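Local coordinates for putative major capsid protein (Cafeteriavirus-dependent mavirus, PDB 6G44) that probably builds the viral capsid shell, as a double jelly-roll major capsid protein that associates into trimers, at residues C[33-38]-C[274-279]; C[124-129]-C[291-296]; C[130-135]-C[423-428]; C[221-226]-C[280-285]. One frame throughout, in Å; residues are numbered along the deposited sequence.

The four contacts fall into two pairs, one near the middle of the double jelly-roll subunit, the other far out at its periphery. Contacts 1 and 4, with centres about 14 Å apart, share the loop between strand 258-273 and strand 286-305, cut into 274-279 and 280-285; both also touch the second subunit, so the outer pair lies at that interface. Contacts 2 and 3, centres about 11 Å apart, use consecutive segments, 124-129 and 130-135, and join the region of helix 123-130 to strands of the C-terminal half, touching each other through Leu129 and Phe427. About 37 Å separates the centres of contacts 1 and 3. In chain order, 33-38, 124-129, 130-135 and 221-226 precede 274-279, 280-285, 291-296 and 423-428.

Contact 1. Residues C[33-38]-C[274-279]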
loop_
_atom_site.group_PDB
_atom_site.type_symbol
_atom_site.label_atom_id
_atom_site.label_comp_id
_atom_site.label_asym_id
_atom_site.label_seq_id
_atom_site.Cartn_x
_atom_site.Cartn_y
_atom_site.Cartn_z
ATOM N N SER C 33 26.157 5.997 -15.582
ATOM C CA SER C 33 26.921 6.026 -14.343
ATOM C C SER C 33 26.121 6.906 -13.381
ATOM O O SER C 33 24.914 7.092 -13.581
ATOM C CB SER C 33 28.335 6.543 -14.557
ATOM O OG SER C 33 29.091 6.502 -13.349
ATOM N N ARG C 34 26.732 7.418 -12.313
ATOM C CA ARG C 34 25.915 8.073 -11.296
ATOM C C ARG C 34 26.707 9.080 -10.487
ATOM O O ARG C 34 27.861 8.845 -10.182
ATOM C CB ARG C 34 25.349 7.007 -10.353
ATOM C CG ARG C 34 24.299 7.525 -9.391
ATOM C CD ARG C 34 23.783 6.397 -8.514
ATOM N NE ARG C 34 22.877 5.539 -9.272
ATOM C CZ ARG C 34 21.548 5.675 -9.355
ATOM N NH1 ARG C 34 20.882 6.628 -8.696
ATOM N NH2 ARG C 34 20.861 4.820 -10.093
ATOM N N ILE C 35 26.040 10.180 -10.145
ATOM C CA ILE C 35 26.498 11.076 -9.091
ATOM C C ILE C 35 25.355 11.138 -8.093
ATOM O O ILE C 35 24.211 10.888 -8.445
ATOM C CB ILE C 35 26.890 12.480 -9.606
ATOM C CG1 ILE C 35 25.728 13.166 -10.332
ATOM C CG2 ILE C 35 28.104 12.389 -10.516
ATOM C CD1 ILE C 35 25.952 14.640 -10.623
ATOM N N GLY C 36 25.663 11.452 -6.838
ATOM C CA GLY C 36 24.638 11.449 -5.791
ATOM C C GLY C 36 25.081 12.236 -4.592
ATOM O O GLY C 36 26.228 12.646 -4.503
ATOM N N ILE C 37 24.152 12.449 -3.678
ATOM C CA ILE C 37 24.442 13.197 -2.455
ATOM C C ILE C 37 25.113 12.236 -1.490
ATOM O O ILE C 37 24.541 11.206 -1.166
ATOM C CB ILE C 37 23.167 13.784 -1.873
ATOM C CG1 ILE C 37 22.569 14.779 -2.884
ATOM C CG2 ILE C 37 23.469 14.454 -0.525
ATOM C CD1 ILE C 37 21.313 15.503 -2.420
ATOM N N PRO C 38 26.338 12.532 -1.050
ATOM C CA PRO C 38 27.053 11.571 -0.226
ATOM C C PRO C 38 26.626 11.497 1.242
ATOM O O PRO C 38 25.930 12.395 1.761
ATOM C CB PRO C 38 28.506 12.031 -0.305
ATOM C CG PRO C 38 28.498 13.393 -0.852
ATOM C CD PRO C 38 27.160 13.717 -1.383
ATOM N N VAL C 274 30.710 18.934 -0.893
ATOM C CA VAL C 274 31.147 19.785 -1.967
ATOM C C VAL C 274 30.448 19.347 -3.238
ATOM O O VAL C 274 30.387 18.143 -3.547
ATOM C CB VAL C 274 32.678 19.672 -2.116
ATOM C CG1 VAL C 274 33.164 20.430 -3.341
ATOM C CG2 VAL C 274 33.382 20.159 -0.852
ATOM N N ALA C 275 29.955 20.334 -3.970
ATOM C CA ALA C 275 29.236 20.091 -5.214
ATOM C C ALA C 275 30.147 19.323 -6.167
ATOM O O ALA C 275 31.320 19.657 -6.309
ATOM C CB ALA C 275 28.783 21.404 -5.814
ATOM N N PRO C 276 29.619 18.258 -6.788
ATOM C CA PRO C 276 30.431 17.484 -7.736
ATOM C C PRO C 276 30.793 18.262 -9.003
ATOM O O PRO C 276 30.079 19.182 -9.436
ATOM C CB PRO C 276 29.527 16.286 -8.056
ATOM C CG PRO C 276 28.151 16.836 -7.938
ATOM C CD PRO C 276 28.212 17.796 -6.762
ATOM N N LEU C 277 31.948 17.926 -9.575
ATOM C CA LEU C 277 32.417 18.583 -10.804
ATOM C C LEU C 277 31.366 18.578 -11.923
ATOM O O LEU C 277 31.174 19.556 -12.649
ATOM C CB LEU C 277 33.650 17.851 -11.356
ATOM C CG LEU C 277 35.057 17.962 -10.799
ATOM C CD1 LEU C 277 35.940 16.950 -11.531
ATOM C CD2 LEU C 277 35.584 19.380 -10.982
ATOM N N GLU C 278 30.658 17.462 -12.039
ATOM C CA GLU C 278 29.795 17.240 -13.186
ATOM C C GLU C 278 28.549 18.106 -13.272
ATOM O O GLU C 278 27.919 18.154 -14.321
ATOM C CB GLU C 278 29.389 15.773 -13.240
ATOM C CG GLU C 278 30.549 14.812 -13.388
ATOM C CD GLU C 278 31.004 14.169 -12.092
ATOM O OE1 GLU C 278 31.394 12.967 -12.119
ATOM O OE2 GLU C 278 30.987 14.848 -11.033
ATOM N N ILE C 279 28.165 18.786 -12.194
ATOM C CA ILE C 279 26.991 19.664 -12.298
ATOM C C ILE C 279 27.343 21.067 -12.762
ATOM O O ILE C 279 26.445 21.883 -12.951
ATOM C CB ILE C 279 26.114 19.673 -11.011
ATOM C CG1 ILE C 279 26.846 20.227 -9.785
ATOM C CG2 ILE C 279 25.578 18.272 -10.728
ATOM C CD1 ILE C 279 25.888 20.571 -8.654
#
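The connection that leads from strand 258-273 toward strand 286-305 is met by one side chain of the N-terminal region, Ile35, which packs on Pro276, Glu278 and Ile279. Its CD1 does most of the reaching: it lies 3.7 Å from Ile279 CG2 and 4.1 Å from Pro276 CG, and the isoleucine chain meets the proline ring at about a right angle. CG1 takes the position between the backbone N and the carbonyl carbon (chi1 58°), and this leaves CG2 to cover a different partner. That methyl is 3.7 Å from both CD and OE1 of Glu278 and 3.8 Å from OE2, near-equal distances that put it over the flat of the carboxylate. In this double jelly-roll protein the connection turns here through a short 3-10 segment, 277-279, closed by a weak bond from Ile279 N to Pro276 O (3.4 Å), and the turn brings Glu278 and Ile279 to the same isoleucine. Just before Ile35, Ser33 and Arg34 pair as a parallel strand with the second subunit, continuing the sheet across the interface. Tyr21 of that subunit packs on Pro276, and Met441 of the third subunit packs on Glu278.

Contact 2. Residues C[124-129]-C[291-296]; sequences AQLIKL and PLISLE
Ile293, pointing from strand 292-296 into the side of helix 124-129, takes up two leucines at once. The Ile293 and Leu129 side chains slide past each other in opposite directions, Ile293 CG2 lying 3.9 Å from Leu129 CD1, while the CG1 and CD1 branch of Ile293 lies against CD2 of Leu126. The Leu126 CD2 to Ile293 CD1 separation of 3.4 Å is tighter than usual, but Leu126 was modelled in two conformers, so the closeness is doubtful. One turn earlier than Leu129, Gln125 stretches toward the strand with both of its first torsions near 180°, which carries the amide past Ile293 until NE2 stands 4.0 Å from Leu295 CB. Two waters link the Gln125 amide to the strand backbone. Each donates to Gln125 OE1 over 2.7 Å; one also donates to Ile293 O at 3.1 Å, and the other accepts from Leu295 N at 3.0 Å. Further out, Phe473 of strand 464-482 packs on Gln125 and Leu129, Ala336 and Met338 of strand 334-341 touch Leu129, and Val207 touches Leu126. The helix runs nearly perpendicular to the strand (96°), so a single residue of the strand faces successive turns. Leu292, Ser294 and Glu296 make backbone bonds to strand 464-482, whereas Ile293 O and Leu295 N turn to the waters: the apolar cluster supplies the direct packing, and the polar link runs through Gln125 OE1 and two waters, with no direct hydrogen bond between the segments.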
loop_
_atom_site.group_PDB
_atom_site.type_symbol
_atom_site.label_atom_id
_atom_site.label_comp_id
_atom_site.label_asym_id
_atom_site.label_seq_id
_atom_site.Cartn_x
_atom_site.Cartn_y
_atom_site.Cartn_z
ATOM N N ALA C 124 4.825 22.710 15.803
ATOM C CA ALA C 124 3.755 21.906 16.426
ATOM C C ALA C 124 2.427 22.204 15.717
ATOM O O ALA C 124 1.632 21.290 15.479
ATOM C CB ALA C 124 3.656 22.212 17.909
ATOM N N GLN C 125 2.162 23.473 15.429
ATOM C CA GLN C 125 0.944 23.880 14.712
ATOM C C GLN C 125 0.956 23.305 13.278
ATOM O O GLN C 125 -0.086 22.802 12.792
ATOM C CB GLN C 125 0.857 25.419 14.719
ATOM C CG GLN C 125 -0.327 26.036 14.029
ATOM C CD GLN C 125 -0.260 27.547 14.124
ATOM O OE1 GLN C 125 0.491 28.183 13.384
ATOM N NE2 GLN C 125 -1.053 28.123 15.029
ATOM N N LEU C 126 2.108 23.340 12.619
ATOM C CA LEU C 126 2.276 22.889 11.226
ATOM C C LEU C 126 2.009 21.388 11.138
ATOM O O LEU C 126 1.224 20.943 10.298
ATOM C CB LEU C 126 3.687 23.173 10.666
ATOM C CG LEU C 126 4.165 24.503 10.062
ATOM C CD1 LEU C 126 5.681 24.497 9.947
ATOM C CD2 LEU C 126 3.559 24.743 8.692
ATOM N N ILE C 127 2.619 20.619 12.028
ATOM C CA ILE C 127 2.505 19.163 11.919
ATOM C C ILE C 127 1.117 18.723 12.298
ATOM O O ILE C 127 0.664 17.699 11.755
ATOM C CB ILE C 127 3.618 18.432 12.719
ATOM C CG1 ILE C 127 3.783 16.968 12.294
ATOM C CG2 ILE C 127 3.398 18.497 14.204
ATOM C CD1 ILE C 127 4.045 16.744 10.822
ATOM N N LYS C 128 0.429 19.426 13.195
ATOM C CA LYS C 128 -0.932 19.019 13.549
ATOM C C LYS C 128 -1.841 19.025 12.332
ATOM O O LYS C 128 -2.736 18.188 12.245
ATOM C CB LYS C 128 -1.543 19.891 14.668
ATOM C CG LYS C 128 -2.897 19.396 15.197
ATOM C CD LYS C 128 -3.376 20.201 16.400
ATOM C CE LYS C 128 -4.699 19.666 16.957
ATOM N NZ LYS C 128 -5.209 20.422 18.147
ATOM N N LEU C 129 -1.633 19.951 11.402
ATOM C CA LEU C 129 -2.381 19.983 10.138
ATOM C C LEU C 129 -1.801 19.030 9.121
ATOM O O LEU C 129 -2.526 18.243 8.502
ATOM C CB LEU C 129 -2.362 21.378 9.512
ATOM C CG LEU C 129 -3.239 22.422 10.133
ATOM C CD1 LEU C 129 -2.900 23.776 9.523
ATOM C CD2 LEU C 129 -4.686 22.086 9.827
ATOM N N PRO C 291 6.016 26.719 1.812
ATOM C CA PRO C 291 4.649 27.159 2.145
ATOM C C PRO C 291 4.531 27.854 3.483
ATOM O O PRO C 291 5.216 27.484 4.428
ATOM C CB PRO C 291 3.850 25.855 2.166
ATOM C CG PRO C 291 4.668 24.837 1.469
ATOM C CD PRO C 291 6.093 25.277 1.496
ATOM N N LEU C 292 3.663 28.865 3.547
ATOM C CA LEU C 292 3.443 29.626 4.778
ATOM C C LEU C 292 2.073 29.272 5.378
ATOM O O LEU C 292 1.038 29.509 4.771
ATOM C CB LEU C 292 3.508 31.122 4.455
ATOM C CG LEU C 292 3.373 32.068 5.634
ATOM C CD1 LEU C 292 4.531 31.896 6.605
ATOM C CD2 LEU C 292 3.320 33.487 5.082
ATOM N N ILE C 293 2.085 28.672 6.551
ATOM C CA ILE C 293 0.861 28.253 7.242
ATOM C C ILE C 293 0.643 29.233 8.373
ATOM O O ILE C 293 1.569 29.470 9.181
ATOM C CB ILE C 293 0.986 26.827 7.800
ATOM C CG1 ILE C 293 1.011 25.785 6.672
ATOM C CG2 ILE C 293 -0.193 26.510 8.711
ATOM C CD1 ILE C 293 2.223 25.746 5.762
ATOM N N SER C 294 -0.568 29.768 8.470
ATOM C CA SER C 294 -0.910 30.839 9.426
ATOM C C SER C 294 -2.267 30.569 10.041
ATOM O O SER C 294 -3.163 30.167 9.322
ATOM C CB SER C 294 -1.005 32.190 8.702
ATOM O OG SER C 294 0.194 32.541 8.038
ATOM N N LEU C 295 -2.429 30.872 11.327
ATOM C CA LEU C 295 -3.745 30.900 11.947
ATOM C C LEU C 295 -4.384 32.225 11.532
ATOM O O LEU C 295 -3.864 33.309 11.843
ATOM C CB LEU C 295 -3.618 30.807 13.464
ATOM C CG LEU C 295 -4.959 30.914 14.220
ATOM C CD1 LEU C 295 -5.839 29.713 13.903
ATOM C CD2 LEU C 295 -4.667 31.026 15.696
ATOM N N GLU C 296 -5.477 32.147 10.796
ATOM C CA GLU C 296 -6.169 33.348 10.310
ATOM C C GLU C 296 -7.206 33.861 11.286
ATOM O O GLU C 296 -7.458 35.077 11.350
ATOM C CB GLU C 296 -6.850 33.095 8.984
ATOM C CG GLU C 296 -5.899 32.886 7.843
ATOM C CD GLU C 296 -5.091 34.116 7.471
ATOM O OE1 GLU C 296 -5.506 35.277 7.765
ATOM O OE2 GLU C 296 -4.027 33.899 6.865
HETATM O O HOH W 1 2.015 27.243 11.302
HETATM O O HOH W 2 0.124 30.790 12.963
#

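Contact 3. Residues C[130-135]-C[423-428]; sequences HQYNAD and GSVIFF
Asn133 and Phe427 meet as two flat groups laid one on the other: the side-chain amide and the phenyl ring are 1° from parallel, with ND2 3.5 Å above the ring, over its centre. The same face also receives Asn133 CB in a CH-pi contact, 4.0 Å from the ring centroid, and CB approaches CE2 to 3.5 Å. With chi1 at 80°, CG of Asn133 sits between the backbone N and the carbonyl carbon; this brings the amide over the ring, and chi2 of -26° turns it flat. Its rotation is held from outside as well, since ND2 donates a hydrogen bond to the carbonyl oxygen of Asn385. The opposite face of the phenyl ring is covered from two residues earlier in the same segment by Val425 CG1, 3.6 Å from the ring plane and offset toward the rim. Tyr132 joins at the edge, where its CB lies 4.0 Å from Phe427 CE2, while its side chain crosses that of Val425 at about a right angle, with Tyr132 CD2 3.7 Å from Val425 CG2. Strand 425-428 pairs with strand 334-341, whose Met334 and Ala336 also pack on Phe427. The other segment is the bend between helix 123-130 and helix 136-142: His130 O accepts from the backbone N of both Asn133 and Ala134 in this turn, and Asp135 N-caps the second helix through Leu137 N.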
loop_
_atom_site.group_PDB
_atom_site.type_symbol
_atom_site.label_atom_id
_atom_site.label_comp_id
_atom_site.label_asym_id
_atom_site.label_seq_id
_atom_site.Cartn_x
_atom_site.Cartn_y
_atom_site.Cartn_z
ATOM N N HIS C 130 -0.493 19.097 8.926
ATOM C CA HIS C 130 0.206 18.391 7.876
ATOM C C HIS C 130 0.017 16.887 7.967
ATOM O O HIS C 130 -0.051 16.187 6.942
ATOM C CB HIS C 130 1.708 18.740 7.930
ATOM C CG HIS C 130 2.511 18.167 6.817
ATOM N ND1 HIS C 130 2.339 18.558 5.510
ATOM C CD2 HIS C 130 3.522 17.274 6.814
ATOM C CE1 HIS C 130 3.203 17.910 4.751
ATOM N NE2 HIS C 130 3.925 17.117 5.514
ATOM N N GLN C 131 -0.061 16.363 9.195
ATOM C CA GLN C 131 -0.221 14.909 9.382
ATOM C C GLN C 131 -1.497 14.366 8.739
ATOM O O GLN C 131 -1.580 13.161 8.465
ATOM C CB GLN C 131 -0.188 14.517 10.878
ATOM C CG GLN C 131 -1.366 15.011 11.683
ATOM C CD GLN C 131 -1.231 14.822 13.180
ATOM O OE1 GLN C 131 -0.415 14.032 13.644
ATOM N NE2 GLN C 131 -2.035 15.564 13.958
ATOM N N TYR C 132 -2.480 15.246 8.527
ATOM C CA TYR C 132 -3.798 14.828 8.017
ATOM C C TYR C 132 -3.919 14.915 6.519
ATOM O O TYR C 132 -4.895 14.392 5.987
ATOM C CB TYR C 132 -4.932 15.637 8.632
ATOM C CG TYR C 132 -5.179 15.329 10.069
ATOM C CD1 TYR C 132 -5.663 14.089 10.466
ATOM C CD2 TYR C 132 -4.944 16.269 11.048
ATOM C CE1 TYR C 132 -5.915 13.810 11.796
ATOM C CE2 TYR C 132 -5.190 16.001 12.380
ATOM C CZ TYR C 132 -5.680 14.775 12.758
ATOM O OH TYR C 132 -5.900 14.527 14.097
ATOM N N ASN C 133 -3.039 15.596 5.809
ATOM C CA ASN C 133 -3.220 15.588 4.334
ATOM C C ASN C 133 -1.991 15.424 3.489
ATOM O O ASN C 133 -2.075 15.553 2.259
ATOM C CB ASN C 133 -4.103 16.756 3.873
ATOM C CG ASN C 133 -3.346 18.034 3.781
ATOM O OD1 ASN C 133 -2.337 18.224 4.463
ATOM N ND2 ASN C 133 -3.796 18.916 2.914
ATOM N N ALA C 134 -0.893 15.019 4.108
ATOM C CA ALA C 134 0.305 14.633 3.416
ATOM C C ALA C 134 0.257 13.208 2.956
ATOM O O ALA C 134 -0.529 12.382 3.423
ATOM C CB ALA C 134 1.514 14.834 4.330
ATOM N N ASP C 135 1.135 12.898 2.023
ATOM C CA ASP C 135 1.340 11.535 1.615
ATOM C C ASP C 135 1.892 10.681 2.780
ATOM O O ASP C 135 2.949 11.002 3.319
ATOM C CB ASP C 135 2.332 11.558 0.444
ATOM C CG ASP C 135 2.649 10.189 -0.090
ATOM O OD1 ASP C 135 2.088 9.174 0.381
ATOM O OD2 ASP C 135 3.481 10.139 -1.021
ATOM N N GLY C 423 -12.012 13.213 15.349
ATOM C CA GLY C 423 -12.706 14.414 14.883
ATOM C C GLY C 423 -12.123 14.981 13.599
ATOM O O GLY C 423 -11.281 14.362 12.961
ATOM N N SER C 424 -12.628 16.154 13.200
ATOM C CA SER C 424 -12.509 16.638 11.818
ATOM C C SER C 424 -11.404 17.640 11.564
ATOM O O SER C 424 -11.151 18.533 12.376
ATOM C CB SER C 424 -13.805 17.304 11.365
ATOM O OG SER C 424 -14.957 16.579 11.730
ATOM N N VAL C 425 -10.811 17.539 10.382
ATOM C CA VAL C 425 -10.113 18.674 9.769
ATOM C C VAL C 425 -10.645 18.798 8.361
ATOM O O VAL C 425 -10.627 17.825 7.609
ATOM C CB VAL C 425 -8.581 18.498 9.721
ATOM C CG1 VAL C 425 -7.915 19.698 9.073
ATOM C CG2 VAL C 425 -8.038 18.309 11.138
ATOM N N ILE C 426 -11.137 19.981 8.013
ATOM C CA ILE C 426 -11.698 20.208 6.676
ATOM C C ILE C 426 -10.766 21.117 5.880
ATOM O O ILE C 426 -10.625 22.298 6.204
ATOM C CB ILE C 426 -13.137 20.758 6.694
ATOM C CG1 ILE C 426 -14.068 19.801 7.436
ATOM C CG2 ILE C 426 -13.634 20.991 5.265
ATOM C CD1 ILE C 426 -15.407 20.410 7.820
ATOM N N PHE C 427 -10.154 20.579 4.844
ATOM C CA PHE C 427 -9.312 21.319 3.921
ATOM C C PHE C 427 -10.155 21.752 2.744
ATOM O O PHE C 427 -10.867 20.916 2.153
ATOM C CB PHE C 427 -8.146 20.456 3.420
ATOM C CG PHE C 427 -7.155 20.079 4.489
ATOM C CD1 PHE C 427 -6.140 20.956 4.848
ATOM C CD2 PHE C 427 -7.198 18.831 5.133
ATOM C CE1 PHE C 427 -5.206 20.600 5.806
ATOM C CE2 PHE C 427 -6.244 18.481 6.080
ATOM C CZ PHE C 427 -5.261 19.387 6.437
ATOM N N PHE C 428 -10.147 23.051 2.407
ATOM C CA PHE C 428 -10.853 23.544 1.203
ATOM C C PHE C 428 -10.062 24.657 0.532
ATOM O O PHE C 428 -9.306 25.373 1.200
ATOM C CB PHE C 428 -12.301 23.985 1.510
ATOM C CG PHE C 428 -12.411 25.296 2.261
ATOM C CD1 PHE C 428 -12.515 26.497 1.577
ATOM C CD2 PHE C 428 -12.473 25.325 3.662
ATOM C CE1 PHE C 428 -12.594 27.701 2.267
ATOM C CE2 PHE C 428 -12.587 26.518 4.342
ATOM C CZ PHE C 428 -12.643 27.719 3.642
#

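Contact 4. Residues C[221-226]-C[280-285]; sequences PFRNLN and GDIPKT
The guanidinium of Arg223 takes the carbonyl oxygens of Pro283 and Lys284 at its edge, not over its faces; Ile282 CG2, 3.8 Å from NH1, approaches it obliquely. This joins the start of strand 222-235, in the large antiparallel sheet of the double jelly-roll, to the loop leading into strand 286-305, which belongs to a different sheet. CG of Arg223 stands anti to the backbone N, and the chain then bends at chi3 (49°), turning the flat end so that two of its nitrogens meet consecutive peptides. NH1 donates to Pro283 O over 2.7 Å, and NH2 to Lys284 O over 2.9 Å with the straighter N-H...O angle, 149°. A weak third bond of 3.4 Å runs from NH1 to Lys284 O, making that oxygen a shared acceptor. A water 2.9 Å from Ile282 O, and weakly bonded to NH1 at 2.8 Å, may extend the series. The positive charge is thus met by backbone carbonyl oxygens, whose partial negative charge would probably help balance the guanidinium and be enhanced by it. NH2 has a further partner in Ser482 OG, from strand 464-482, so the arginine also ties in the second half of the fold; Trp23 of the second subunit packs on Ile282 and Pro283. NH2 comes to Lys284 O from above the carbonyl plane, 47° out of it, and so uses neither lone pair directly.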
loop_
_atom_site.group_PDB
_atom_site.type_symbol
_atom_site.label_atom_id
_atom_site.label_comp_id
_atom_site.label_asym_id
_atom_site.label_seq_id
_atom_site.Cartn_x
_atom_site.Cartn_y
_atom_site.Cartn_z
ATOM N N PRO C 221 19.341 20.905 -2.068
ATOM C CA PRO C 221 20.277 21.390 -1.060
ATOM C C PRO C 221 20.276 22.909 -0.894
ATOM O O PRO C 221 19.924 23.635 -1.828
ATOM C CB PRO C 221 21.643 20.954 -1.630
ATOM C CG PRO C 221 21.354 19.927 -2.642
ATOM C CD PRO C 221 20.041 20.303 -3.214
ATOM N N PHE C 222 20.663 23.343 0.299
ATOM C CA PHE C 222 21.026 24.748 0.547
ATOM C C PHE C 222 22.504 24.984 0.222
ATOM O O PHE C 222 23.291 24.065 0.273
ATOM C CB PHE C 222 20.687 25.112 1.986
ATOM C CG PHE C 222 19.209 25.124 2.237
ATOM C CD1 PHE C 222 18.435 26.151 1.706
ATOM C CD2 PHE C 222 18.598 24.115 2.969
ATOM C CE1 PHE C 222 17.076 26.171 1.897
ATOM C CE2 PHE C 222 17.220 24.142 3.158
ATOM C CZ PHE C 222 16.486 25.163 2.621
ATOM N N ARG C 223 22.834 26.227 -0.100
ATOM C CA ARG C 223 24.155 26.633 -0.598
ATOM C C ARG C 223 24.789 27.683 0.338
ATOM O O ARG C 223 24.177 28.719 0.602
ATOM C CB ARG C 223 23.992 27.213 -2.034
ATOM C CG ARG C 223 25.267 27.801 -2.678
ATOM C CD ARG C 223 25.041 28.541 -3.972
ATOM N NE ARG C 223 23.949 29.533 -3.914
ATOM C CZ ARG C 223 23.423 30.111 -4.973
ATOM N NH1 ARG C 223 23.926 29.879 -6.181
ATOM N NH2 ARG C 223 22.397 30.936 -4.836
ATOM N N ASN C 224 26.010 27.414 0.779
ATOM C CA ASN C 224 26.894 28.427 1.381
ATOM C C ASN C 224 26.255 29.108 2.581
ATOM O O ASN C 224 26.156 30.326 2.641
ATOM C CB ASN C 224 27.315 29.468 0.310
ATOM C CG ASN C 224 28.123 28.867 -0.815
ATOM O OD1 ASN C 224 28.739 27.798 -0.672
ATOM N ND2 ASN C 224 28.144 29.577 -1.964
ATOM N N LEU C 225 25.831 28.288 3.540
ATOM C CA LEU C 225 25.236 28.780 4.790
ATOM C C LEU C 225 26.290 29.268 5.769
ATOM O O LEU C 225 26.638 28.655 6.760
ATOM C CB LEU C 225 24.328 27.716 5.394
ATOM C CG LEU C 225 23.193 27.222 4.512
ATOM C CD1 LEU C 225 22.373 26.193 5.305
ATOM C CD2 LEU C 225 22.277 28.319 3.999
ATOM N N ASN C 226 26.798 30.450 5.454
ATOM C CA ASN C 226 27.861 31.071 6.207
ATOM C C ASN C 226 27.398 31.589 7.573
ATOM O O ASN C 226 28.168 31.615 8.518
ATOM C CB ASN C 226 28.425 32.183 5.297
ATOM C CG ASN C 226 29.725 32.732 5.769
ATOM O OD1 ASN C 226 30.641 32.004 6.149
ATOM N ND2 ASN C 226 29.797 34.027 5.770
ATOM N N GLY C 280 28.630 21.351 -12.961
ATOM C CA GLY C 280 29.035 22.637 -13.510
ATOM C C GLY C 280 28.740 23.792 -12.574
ATOM O O GLY C 280 28.813 23.649 -11.343
ATOM N N ASP C 281 28.410 24.937 -13.165
ATOM C CA ASP C 281 28.074 26.129 -12.408
ATOM C C ASP C 281 26.675 25.981 -11.810
ATOM O O ASP C 281 25.723 25.630 -12.507
ATOM C CB ASP C 281 28.153 27.383 -13.298
ATOM C CG ASP C 281 29.573 27.678 -13.790
ATOM O OD1 ASP C 281 30.546 27.054 -13.316
ATOM O OD2 ASP C 281 29.721 28.565 -14.652
ATOM N N ILE C 282 26.569 26.225 -10.511
ATOM C CA ILE C 282 25.260 26.269 -9.835
ATOM C C ILE C 282 24.644 27.615 -10.205
ATOM O O ILE C 282 25.328 28.637 -10.181
ATOM C CB ILE C 282 25.423 26.131 -8.313
ATOM C CG1 ILE C 282 25.950 24.729 -7.987
ATOM C CG2 ILE C 282 24.107 26.394 -7.571
ATOM C CD1 ILE C 282 26.332 24.539 -6.538
ATOM N N PRO C 283 23.347 27.627 -10.560
ATOM C CA PRO C 283 22.729 28.897 -10.913
ATOM C C PRO C 283 22.848 29.966 -9.833
ATOM O O PRO C 283 22.947 29.656 -8.653
ATOM C CB PRO C 283 21.251 28.534 -11.105
ATOM C CG PRO C 283 21.245 27.091 -11.398
ATOM C CD PRO C 283 22.400 26.497 -10.668
ATOM N N LYS C 284 22.851 31.228 -10.246
ATOM C CA LYS C 284 23.006 32.348 -9.320
ATOM C C LYS C 284 21.891 32.405 -8.281
ATOM O O LYS C 284 22.158 32.643 -7.113
ATOM C CB LYS C 284 23.063 33.674 -10.078
ATOM C CG LYS C 284 24.269 33.837 -10.992
ATOM C CD LYS C 284 24.200 35.179 -11.713
ATOM C CE LYS C 284 24.780 35.103 -13.119
ATOM N NZ LYS C 284 26.197 34.659 -13.125
ATOM N N THR C 285 20.651 32.205 -8.728
ATOM C CA THR C 285 19.496 32.327 -7.853
ATOM C C THR C 285 18.722 31.029 -7.814
ATOM O O THR C 285 18.212 30.589 -8.846
ATOM C CB THR C 285 18.584 33.484 -8.291
ATOM O OG1 THR C 285 19.343 34.694 -8.262
ATOM C CG2 THR C 285 17.405 33.651 -7.356
HETATM O O HOH W 3 26.235 29.823 -7.695
#